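Local coordinates for botulinum neurotoxin type G (Clostridium botulinum, PDB 3MPP), which attaches to the host cell surface through its receptor-binding domain, so that its protease light chain can be translocated into the cytosol, at residues Asn81-Tyr86 / Ala272-Gln277; Tyr130-Lys133 / Tyr139-Lys142; Asp134-Tyr139 / Met247-Ile252; Lys227-Asn232 / Gln277-Gly282. The protein carries 4 engineered substitutions. All coordinates share one frame; numbering follows the deposited sequence.

In the fold
Past the first strands of the N-terminal subdomain, Asn81-Tyr86, at the start of helix 83-88, opens contact 1; this contact closes nearly 190 residues later on Ala272-Gln277 and joins the N-terminal to the C-terminal receptor-binding subdomain. Contacts 2 and 3 are both nested within that long loop. Contact 2 folds the connection between strands 123-129 and 144-150 back on itself. Contact 3 starts inside this connection, shares Tyr139 with contact 2, and reaches the turn before strand 250-255, again linking the two subdomains. Contact 4 begins at Lys227-Asn232 and crosses both contacts 1 and 3, closing within the C-terminal subdomain on Gln277-Gly282. Gln277 belongs to contacts 1 and 4 and is hydrogen-bonded to residues of contact 3.

Contact 1: Asn81-Tyr86 / Ala272-Gln277; sequences NDIQTY and AAINYQ
Ile83, in the first turn of a short helix, packs against Ala273 and Ile274 in a small apolar contact between the two receptor-binding subdomains. Just ahead of it, Asp82 occupies the N-cap position, although its side chain makes no capping bond; its backbone O accepts a long bond from Tyr86 N at 3.3 Å. Ile83 carries the contact with both of its branches. CG1 stands opposite the backbone N (chi1 -159°) and touches Ala273 CB at 3.8 Å, while its CG2 approaches the same Ala273 CB at 4.1 Å, so that the methyl group is met by both. Beyond CG1, Ile83 CD1 reaches Ile274 CG2 at 3.6 Å, the two isoleucine chains running alongside one another and pointing opposite ways. Gln84 OE1 accepts a hydrogen bond from Gln88 NE2, one turn on. Thr85 OG1 donates to Asp82 OD1 at 2.9 Å, on the syn side but 33° out of the carboxylate plane, which ties the helix start together. On the other segment, the turn that presents Ala273 and Ile274 is held by Asn271 OD1, which accepts from both of their backbone N atoms. Helix 83-88 precedes strand 90-98 of the seven-stranded sheet, while the partner segment leads into strand 275-277, an outer strand of the three-stranded sheet, where Ile274 also rests on Phe269 of strand 260-270.

Contact 2: Tyr130-Lys133 / Tyr139-Lys142; sequences YSIK and YINK
Tyr130 and Tyr139 lie against each other through ring and CB atoms, with Ile140 packed beside Tyr130. The aromatic planes lie 18° from parallel but are displaced laterally, 5.7 Å between the Tyr130 and Tyr139 centroids, so little of one ring faces the other. What covers one face of the Tyr130 ring is instead Tyr139 CB, a CH-pi contact 3.8 Å from the Tyr130 centroid. In return, Tyr130 CB comes to 3.5 Å from Tyr139 CD2. The Tyr139 ring is gripped further by edge-to-face contacts with Phe128 and Phe144. Apolar packing continues through Ile140, whose CG1 lies 3.7 Å from Tyr130 CE1; with CG1 turned away from the carbonyl carbon (chi1 -61°) and the chain extended beyond, Ile140 CD1 reaches Ser131 O at 3.9 Å and also touches Ile132 CG2 at 4.2 Å. Both segments belong to the long connection from strand 123-129 of the seven-stranded sheet to strand 144-150 of the other sheet in the lectin-like N-terminal subdomain. Hydrogen bonds shape each side separately. Ser131 OG accepts from Lys133 N at 2.9 Å and 161°, forming an ST turn. Tyr139 to Lys142 make a type II turn, closed by Lys142 N to Tyr139 O at 3.1 Å, with Asn141 at positive phi. At polar ends, Asn141 ND2 donates to Asp426 OD2, and Lys142 NZ donates to Ser137 O and forms a cation-pi contact with Phe229.

Contact 3: Asp134-Tyr139 / Met247-Ile252; sequences DNISDY and MQNIYI
Ile136 packs against Gln248, and Asn135 and Asn249 run roughly perpendicular to each other. Ile136 CB lies 3.9 Å from Gln248 OE1, and its CG1, lying beside the backbone N (chi1 -55°), leans on the backbone O of Gln248. Next to this, Asn135 CB approaches Asn249 ND2 at 3.7 Å, the two amide planes standing 74° apart. Water carries the polar part of the contact. One molecule accepts from Asn135 ND2 at 2.8 Å and donates weakly to Asn249 OD1 at 3.2 Å; a second donates both to Asp138 OD1 (3.2 Å) and to Gln248 OE1 (3.0 Å), so this water links the carboxylate to the amide. The stronger partners of these side chains lie outside the pair and fix how the amides are turned: Asn275 ND2 donates to Asn135 OD1, Asn249 ND2 donates to Gln277 OE1, and Gln248 NE2 donates to Gln245 O. Each backbone is shaped locally as well. Ser137 OG accepts from Tyr139 N at 2.9 Å in an ST turn, while Gln248 and Asn249 form the corner of a type I turn from Met247 to Ile250. Phe243 touches both Ile136 and Gln248. This is a hydrated junction between subdomains: a loop of the lectin-like N-terminal half meets the turn before strand 250-255 of the beta-trefoil half, the two-part build of clostridial neurotoxin receptor-binding domains.

Contact 4: Lys227-Asn232 / Gln277-Gly282; sequences KDFWGN and QNLYLG
Phe229 and Trp230 meet Leu279 and Tyr280 in a buried, mainly apolar contact between two loops of the C-terminal, beta-trefoil subdomain, one before strand 239-244 and the other between strands 275-277 and 285-289. A single methyl does most of the touching: Leu279 CD1 sits 3.5 Å from Phe229 CE2 and 3.7 Å from Trp230 CH2, bridging the two aromatic rings. Those rings brace each other, for the edge of Phe229 rests over a face of the Trp230 indole with Phe229 CD2 above the indole plane. Phe229 extends toward Leu279 because its CG lies opposite the backbone N (chi1 -176°), and the leucine comes in square to it. At the far end of the indole, Trp230 CZ2 comes to 3.9 Å from Tyr280 OH. That hydroxyl is engaged elsewhere, by Trp429 O and Asp426 N, just as Trp230 NE1 donates to Pro424 O. The aromatic pair is presented by a type I turn, closed by Gly231 N to Asp228 O at 2.9 Å. Asp228 OD1 reinforces it, accepting from Asn232 N at 2.9 Å, 46° out of the carboxylate plane, and weakly from Trp230 N. On the partner loop, Tyr280 centres an inverse gamma turn. Ile423 of strand 420-423 packs against Phe229, Trp230 and Leu279 alike, while Trp230 also touches Arg74 on strand 67-74 of the N-terminal subdomain.

Contact 1: Asn81-Tyr86 / Ala272-Gln277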
# COMPACT_ATOMS: atom_id res chain seq x y z
N ASN A 81 -0.79 9.65 -20.91
CA ASN A 81 -1.22 10.54 -21.98
C ASN A 81 -2.20 11.63 -21.55
O ASN A 81 -2.70 12.40 -22.38
CB ASN A 81 -1.81 9.72 -23.15
CG ASN A 81 -3.10 9.01 -22.78
OD1 ASN A 81 -3.87 9.48 -21.93
ND2 ASN A 81 -3.36 7.88 -23.43
N ASP A 82 -2.49 11.70 -20.26
CA ASP A 82 -3.42 12.69 -19.74
C ASP A 82 -2.85 13.40 -18.52
O ASP A 82 -3.55 13.64 -17.53
CB ASP A 82 -4.75 12.02 -19.39
CG ASP A 82 -5.89 13.01 -19.24
OD1 ASP A 82 -5.81 14.13 -19.81
OD2 ASP A 82 -6.88 12.67 -18.56
N ILE A 83 -1.57 13.74 -18.59
CA ILE A 83 -0.86 14.28 -17.43
C ILE A 83 -1.27 15.70 -17.03
O ILE A 83 -1.29 16.03 -15.83
CB ILE A 83 0.68 14.14 -17.58
CG1 ILE A 83 1.34 14.20 -16.20
CG2 ILE A 83 1.25 15.16 -18.53
CD1 ILE A 83 0.99 13.00 -15.34
N GLN A 84 -1.61 16.56 -18.00
CA GLN A 84 -2.00 17.91 -17.63
C GLN A 84 -3.33 17.93 -16.87
O GLN A 84 -3.52 18.72 -15.95
CB GLN A 84 -2.01 18.85 -18.84
CG GLN A 84 -0.60 19.13 -19.36
CD GLN A 84 0.38 19.53 -18.26
OE1 GLN A 84 0.07 20.36 -17.40
NE2 GLN A 84 1.57 18.95 -18.28
N THR A 85 -4.25 17.04 -17.24
CA THR A 85 -5.48 16.89 -16.46
C THR A 85 -5.14 16.48 -15.03
O THR A 85 -5.64 17.05 -14.06
CB THR A 85 -6.46 15.87 -17.10
OG1 THR A 85 -6.88 16.37 -18.37
CG2 THR A 85 -7.69 15.66 -16.21
N TYR A 86 -4.27 15.49 -14.90
CA TYR A 86 -3.87 14.97 -13.60
C TYR A 86 -3.26 16.09 -12.76
O TYR A 86 -3.61 16.26 -11.59
CB TYR A 86 -2.91 13.79 -13.80
CG TYR A 86 -2.26 13.23 -12.54
CD1 TYR A 86 -2.87 12.23 -11.79
CD2 TYR A 86 -1.00 13.68 -12.14
CE1 TYR A 86 -2.27 11.71 -10.65
CE2 TYR A 86 -0.37 13.15 -11.00
CZ TYR A 86 -1.01 12.17 -10.27
OH TYR A 86 -0.42 11.65 -9.16
N ALA A 272 7.92 14.41 -20.22
CA ALA A 272 8.30 15.70 -19.65
C ALA A 272 7.96 15.80 -18.17
O ALA A 272 8.71 16.39 -17.39
CB ALA A 272 7.65 16.84 -20.43
N ALA A 273 6.84 15.21 -17.77
CA ALA A 273 6.31 15.44 -16.44
C ALA A 273 6.57 14.30 -15.47
O ALA A 273 6.58 14.50 -14.27
CB ALA A 273 4.82 15.72 -16.51
N ILE A 274 6.77 13.09 -15.99
CA ILE A 274 6.80 11.93 -15.11
C ILE A 274 7.87 10.90 -15.47
O ILE A 274 8.43 10.91 -16.57
CB ILE A 274 5.41 11.23 -15.03
CG1 ILE A 274 4.96 10.78 -16.42
CG2 ILE A 274 4.37 12.16 -14.43
CD1 ILE A 274 5.37 9.36 -16.75
N ASN A 275 8.14 10.01 -14.53
CA ASN A 275 9.05 8.88 -14.74
C ASN A 275 8.73 7.79 -13.75
O ASN A 275 8.48 8.08 -12.57
CB ASN A 275 10.50 9.32 -14.55
CG ASN A 275 11.44 8.13 -14.41
OD1 ASN A 275 11.75 7.46 -15.39
ND2 ASN A 275 11.87 7.85 -13.18
N TYR A 276 8.73 6.55 -14.22
CA TYR A 276 8.55 5.39 -13.36
C TYR A 276 9.18 4.16 -13.98
O TYR A 276 9.27 4.05 -15.20
CB TYR A 276 7.05 5.09 -13.13
CG TYR A 276 6.28 4.71 -14.38
CD1 TYR A 276 6.13 3.38 -14.75
CD2 TYR A 276 5.66 5.69 -15.16
CE1 TYR A 276 5.41 3.02 -15.90
CE2 TYR A 276 4.94 5.35 -16.31
CZ TYR A 276 4.82 4.01 -16.67
OH TYR A 276 4.10 3.68 -17.80
N GLN A 277 9.58 3.22 -13.13
CA GLN A 277 10.00 1.91 -13.62
C GLN A 277 8.83 0.95 -13.64
O GLN A 277 7.96 1.01 -12.77
CB GLN A 277 11.16 1.36 -12.77
CG GLN A 277 12.49 2.05 -13.13
CD GLN A 277 13.63 1.55 -12.28
OE1 GLN A 277 13.42 1.01 -11.19
NE2 GLN A 277 14.85 1.73 -12.76

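Contact 2: Tyr130-Lys133 / Tyr139-Lys142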
# COMPACT_ATOMS: atom_id res chain seq x y z
N TYR A 130 3.69 14.02 -3.09
CA TYR A 130 4.68 12.97 -3.35
C TYR A 130 5.16 13.05 -4.79
O TYR A 130 4.45 13.54 -5.67
CB TYR A 130 4.12 11.57 -3.02
CG TYR A 130 2.78 11.28 -3.65
CD1 TYR A 130 2.69 10.85 -4.97
CD2 TYR A 130 1.60 11.44 -2.94
CE1 TYR A 130 1.46 10.58 -5.57
CE2 TYR A 130 0.38 11.19 -3.51
CZ TYR A 130 0.32 10.76 -4.83
OH TYR A 130 -0.91 10.50 -5.41
N SER A 131 6.38 12.58 -5.03
CA SER A 131 6.98 12.65 -6.36
C SER A 131 6.25 11.80 -7.39
O SER A 131 5.69 10.76 -7.07
CB SER A 131 8.45 12.21 -6.30
OG SER A 131 9.05 12.23 -7.58
N ILE A 132 6.26 12.26 -8.64
CA ILE A 132 5.82 11.43 -9.75
C ILE A 132 6.98 11.22 -10.71
O ILE A 132 6.78 10.97 -11.90
CB ILE A 132 4.60 12.04 -10.47
CG1 ILE A 132 4.89 13.49 -10.89
CG2 ILE A 132 3.38 12.02 -9.56
CD1 ILE A 132 3.71 14.13 -11.60
N LYS A 133 8.20 11.33 -10.19
CA LYS A 133 9.38 11.13 -11.02
C LYS A 133 10.30 10.04 -10.49
O LYS A 133 11.33 9.75 -11.10
CB LYS A 133 10.15 12.44 -11.20
CG LYS A 133 9.33 13.52 -11.90
CD LYS A 133 10.03 14.88 -11.82
CE LYS A 133 9.20 15.97 -12.49
NZ LYS A 133 9.81 17.32 -12.26
N TYR A 139 3.87 5.77 -2.65
CA TYR A 139 2.55 6.42 -2.57
C TYR A 139 1.61 6.16 -3.76
O TYR A 139 0.40 5.94 -3.57
CB TYR A 139 2.71 7.92 -2.36
CG TYR A 139 3.54 8.25 -1.14
CD1 TYR A 139 2.98 8.18 0.12
CD2 TYR A 139 4.88 8.61 -1.25
CE1 TYR A 139 3.73 8.46 1.27
CE2 TYR A 139 5.65 8.90 -0.10
CZ TYR A 139 5.05 8.81 1.15
OH TYR A 139 5.76 9.09 2.29
N ILE A 140 2.14 6.20 -4.97
CA ILE A 140 1.29 6.05 -6.15
C ILE A 140 0.53 4.73 -6.17
O ILE A 140 1.14 3.66 -6.16
CB ILE A 140 2.10 6.22 -7.45
CG1 ILE A 140 2.70 7.63 -7.48
CG2 ILE A 140 1.20 6.05 -8.67
CD1 ILE A 140 3.65 7.89 -8.67
N ASN A 141 -0.80 4.82 -6.19
CA ASN A 141 -1.69 3.64 -6.21
C ASN A 141 -1.63 2.74 -4.98
O ASN A 141 -2.14 1.61 -4.99
CB ASN A 141 -1.47 2.79 -7.47
CG ASN A 141 -2.68 1.92 -7.79
OD1 ASN A 141 -3.82 2.38 -7.69
ND2 ASN A 141 -2.44 0.65 -8.17
N LYS A 142 -1.00 3.23 -3.92
CA LYS A 142 -0.82 2.44 -2.70
C LYS A 142 -1.60 3.03 -1.55
O LYS A 142 -1.68 4.25 -1.43
CB LYS A 142 0.66 2.44 -2.29
CG LYS A 142 1.59 1.80 -3.32
CD LYS A 142 3.01 1.66 -2.80
CE LYS A 142 3.85 0.96 -3.85
NZ LYS A 142 5.28 0.74 -3.50

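Contact 3: Asp134-Tyr139 / Met247-Ile252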
# COMPACT_ATOMS: atom_id res chain seq x y z
N ASP A 134 9.94 9.43 -9.37
CA ASP A 134 10.80 8.41 -8.77
C ASP A 134 10.60 7.07 -9.48
O ASP A 134 9.49 6.74 -9.89
CB ASP A 134 10.53 8.26 -7.27
CG ASP A 134 11.06 9.44 -6.46
OD1 ASP A 134 11.81 10.27 -7.01
OD2 ASP A 134 10.72 9.53 -5.27
N ASN A 135 11.67 6.31 -9.62
CA ASN A 135 11.57 4.98 -10.20
C ASN A 135 10.53 4.13 -9.48
O ASN A 135 9.78 3.41 -10.12
CB ASN A 135 12.92 4.28 -10.20
CG ASN A 135 13.89 4.89 -11.19
OD1 ASN A 135 13.49 5.31 -12.28
ND2 ASN A 135 15.16 4.96 -10.82
N ILE A 136 10.53 4.21 -8.15
CA ILE A 136 9.59 3.45 -7.33
C ILE A 136 8.97 4.38 -6.28
O ILE A 136 9.67 5.10 -5.58
CB ILE A 136 10.29 2.25 -6.60
CG1 ILE A 136 11.02 1.35 -7.60
CG2 ILE A 136 9.30 1.43 -5.78
CD1 ILE A 136 10.11 0.46 -8.44
N SER A 137 7.65 4.35 -6.18
CA SER A 137 6.93 5.25 -5.29
C SER A 137 6.30 4.51 -4.11
O SER A 137 5.68 3.48 -4.30
CB SER A 137 5.82 5.95 -6.07
OG SER A 137 4.97 6.66 -5.19
N ASP A 138 6.44 5.06 -2.90
CA ASP A 138 5.76 4.52 -1.73
C ASP A 138 4.30 4.98 -1.67
O ASP A 138 3.57 4.62 -0.75
CB ASP A 138 6.45 5.02 -0.45
CG ASP A 138 7.90 4.55 -0.32
OD1 ASP A 138 8.38 3.79 -1.18
OD2 ASP A 138 8.57 4.96 0.65
N TYR A 139 3.87 5.77 -2.65
CA TYR A 139 2.55 6.42 -2.57
C TYR A 139 1.61 6.16 -3.76
O TYR A 139 0.40 5.94 -3.57
CB TYR A 139 2.71 7.92 -2.36
CG TYR A 139 3.54 8.25 -1.14
CD1 TYR A 139 2.98 8.18 0.12
CD2 TYR A 139 4.88 8.61 -1.25
CE1 TYR A 139 3.73 8.46 1.27
CE2 TYR A 139 5.65 8.90 -0.10
CZ TYR A 139 5.05 8.81 1.15
OH TYR A 139 5.76 9.09 2.29
N MET A 247 16.96 -4.18 -3.50
CA MET A 247 17.42 -3.95 -4.87
C MET A 247 16.17 -3.63 -5.67
O MET A 247 15.59 -4.51 -6.32
CB MET A 247 18.13 -5.19 -5.40
CG MET A 247 19.30 -5.58 -4.48
SD MET A 247 20.30 -6.97 -5.03
CE MET A 247 20.95 -6.29 -6.55
N GLN A 248 15.74 -2.38 -5.59
CA GLN A 248 14.42 -2.00 -6.09
C GLN A 248 14.39 -1.82 -7.60
O GLN A 248 13.32 -1.79 -8.20
CB GLN A 248 13.95 -0.72 -5.39
CG GLN A 248 14.07 -0.80 -3.88
CD GLN A 248 13.27 0.26 -3.17
OE1 GLN A 248 12.73 1.17 -3.79
NE2 GLN A 248 13.21 0.15 -1.84
N ASN A 249 15.56 -1.70 -8.22
CA ASN A 249 15.59 -1.29 -9.62
C ASN A 249 15.87 -2.45 -10.57
O ASN A 249 16.11 -2.25 -11.76
CB ASN A 249 16.57 -0.12 -9.81
CG ASN A 249 16.31 1.01 -8.82
OD1 ASN A 249 17.17 1.37 -8.02
ND2 ASN A 249 15.10 1.57 -8.86
N ILE A 250 15.82 -3.66 -10.03
CA ILE A 250 15.90 -4.87 -10.83
C ILE A 250 14.67 -5.74 -10.63
O ILE A 250 13.86 -5.49 -9.72
CB ILE A 250 17.18 -5.69 -10.52
CG1 ILE A 250 17.29 -6.04 -9.02
CG2 ILE A 250 18.43 -4.91 -10.95
CD1 ILE A 250 16.35 -7.15 -8.54
N TYR A 251 14.48 -6.72 -11.51
CA TYR A 251 13.48 -7.74 -11.26
C TYR A 251 14.14 -9.09 -11.44
O TYR A 251 15.28 -9.18 -11.93
CB TYR A 251 12.25 -7.58 -12.19
CG TYR A 251 12.56 -7.75 -13.66
CD1 TYR A 251 12.35 -8.97 -14.29
CD2 TYR A 251 13.05 -6.68 -14.43
CE1 TYR A 251 12.62 -9.14 -15.63
CE2 TYR A 251 13.32 -6.85 -15.79
CZ TYR A 251 13.10 -8.08 -16.37
OH TYR A 251 13.36 -8.28 -17.70
N ILE A 252 13.44 -10.15 -11.02
CA ILE A 252 13.93 -11.51 -11.18
C ILE A 252 13.38 -12.18 -12.44
O ILE A 252 12.17 -12.31 -12.63
CB ILE A 252 13.61 -12.41 -9.96
CG1 ILE A 252 13.89 -11.68 -8.63
CG2 ILE A 252 14.40 -13.72 -10.07
CD1 ILE A 252 15.36 -11.27 -8.46
O HOH W 1 16.22 4.44 -8.25
O HOH W 2 11.27 3.48 -2.49

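Contact 4: Lys227-Asn232 / Gln277-Gly282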
# COMPACT_ATOMS: atom_id res chain seq x y z
N LYS A 227 0.64 -8.28 3.52
CA LYS A 227 0.04 -7.44 2.51
C LYS A 227 0.77 -7.54 1.19
O LYS A 227 1.91 -7.99 1.16
CB LYS A 227 0.05 -5.99 3.01
CG LYS A 227 -1.08 -5.73 4.02
CD LYS A 227 -0.70 -4.68 5.02
CE LYS A 227 -1.61 -4.79 6.24
NZ LYS A 227 -0.87 -4.49 7.49
N ASP A 228 0.12 -7.08 0.12
CA ASP A 228 0.77 -6.95 -1.18
C ASP A 228 1.36 -5.54 -1.36
O ASP A 228 1.29 -4.70 -0.46
CB ASP A 228 -0.19 -7.34 -2.34
CG ASP A 228 -1.38 -6.38 -2.50
OD1 ASP A 228 -1.34 -5.25 -1.99
OD2 ASP A 228 -2.36 -6.77 -3.17
N PHE A 229 2.00 -5.33 -2.51
CA PHE A 229 2.69 -4.09 -2.84
C PHE A 229 1.74 -2.88 -2.72
O PHE A 229 2.18 -1.77 -2.39
CB PHE A 229 3.17 -4.24 -4.29
CG PHE A 229 4.00 -3.10 -4.82
CD1 PHE A 229 5.36 -3.02 -4.55
CD2 PHE A 229 3.44 -2.17 -5.68
CE1 PHE A 229 6.13 -2.02 -5.10
CE2 PHE A 229 4.20 -1.14 -6.23
CZ PHE A 229 5.55 -1.07 -5.93
N TRP A 230 0.45 -3.09 -2.99
CA TRP A 230 -0.52 -1.99 -2.95
C TRP A 230 -1.05 -1.73 -1.53
O TRP A 230 -1.69 -0.71 -1.27
CB TRP A 230 -1.69 -2.26 -3.91
CG TRP A 230 -1.22 -2.63 -5.29
CD1 TRP A 230 -1.45 -3.81 -5.94
CD2 TRP A 230 -0.44 -1.82 -6.19
NE1 TRP A 230 -0.87 -3.79 -7.19
CE2 TRP A 230 -0.24 -2.58 -7.36
CE3 TRP A 230 0.12 -0.54 -6.10
CZ2 TRP A 230 0.49 -2.10 -8.45
CZ3 TRP A 230 0.84 -0.06 -7.19
CH2 TRP A 230 1.01 -0.83 -8.35
N GLY A 231 -0.79 -2.66 -0.61
CA GLY A 231 -1.25 -2.54 0.76
C GLY A 231 -2.53 -3.30 1.08
O GLY A 231 -3.10 -3.11 2.15
N ASN A 232 -2.99 -4.15 0.16
CA ASN A 232 -4.12 -5.04 0.44
C ASN A 232 -3.65 -6.40 0.95
O ASN A 232 -2.48 -6.78 0.76
CB ASN A 232 -4.97 -5.23 -0.82
CG ASN A 232 -5.81 -4.01 -1.11
OD1 ASN A 232 -6.29 -3.35 -0.19
ND2 ASN A 232 -6.00 -3.72 -2.39
N GLN A 277 9.58 3.22 -13.13
CA GLN A 277 10.00 1.91 -13.62
C GLN A 277 8.83 0.95 -13.64
O GLN A 277 7.96 1.01 -12.77
CB GLN A 277 11.16 1.36 -12.77
CG GLN A 277 12.49 2.05 -13.13
CD GLN A 277 13.63 1.55 -12.28
OE1 GLN A 277 13.42 1.01 -11.19
NE2 GLN A 277 14.85 1.73 -12.76
N ASN A 278 8.81 0.08 -14.65
CA ASN A 278 7.78 -0.96 -14.75
C ASN A 278 7.84 -2.01 -13.64
O ASN A 278 8.93 -2.37 -13.18
CB ASN A 278 7.88 -1.65 -16.12
CG ASN A 278 7.42 -0.75 -17.24
OD1 ASN A 278 8.16 -0.48 -18.20
ND2 ASN A 278 6.21 -0.24 -17.10
N LEU A 279 6.67 -2.51 -13.24
CA LEU A 279 6.48 -3.42 -12.11
C LEU A 279 6.09 -4.82 -12.54
O LEU A 279 6.41 -5.81 -11.87
CB LEU A 279 5.35 -2.89 -11.22
CG LEU A 279 5.58 -1.49 -10.65
CD1 LEU A 279 4.46 -1.12 -9.70
CD2 LEU A 279 6.94 -1.44 -9.94
N TYR A 280 5.36 -4.90 -13.64
CA TYR A 280 4.88 -6.19 -14.08
C TYR A 280 5.92 -6.87 -14.98
O TYR A 280 5.71 -6.98 -16.18
CB TYR A 280 3.56 -6.04 -14.83
CG TYR A 280 2.51 -5.27 -14.09
CD1 TYR A 280 2.34 -5.43 -12.72
CD2 TYR A 280 1.63 -4.44 -14.77
CE1 TYR A 280 1.32 -4.74 -12.04
CE2 TYR A 280 0.63 -3.75 -14.10
CZ TYR A 280 0.48 -3.91 -12.74
OH TYR A 280 -0.52 -3.22 -12.08
N LEU A 281 7.01 -7.31 -14.38
CA LEU A 281 8.17 -7.84 -15.13
C LEU A 281 8.66 -9.11 -14.45
O LEU A 281 8.55 -9.24 -13.24
CB LEU A 281 9.31 -6.82 -15.11
CG LEU A 281 9.08 -5.46 -15.78
CD1 LEU A 281 10.28 -4.55 -15.51
CD2 LEU A 281 8.90 -5.68 -17.29
N GLY A 282 9.21 -10.04 -15.23
CA GLY A 282 9.85 -11.22 -14.67
C GLY A 282 8.95 -12.38 -14.28
O GLY A 282 7.84 -12.53 -14.81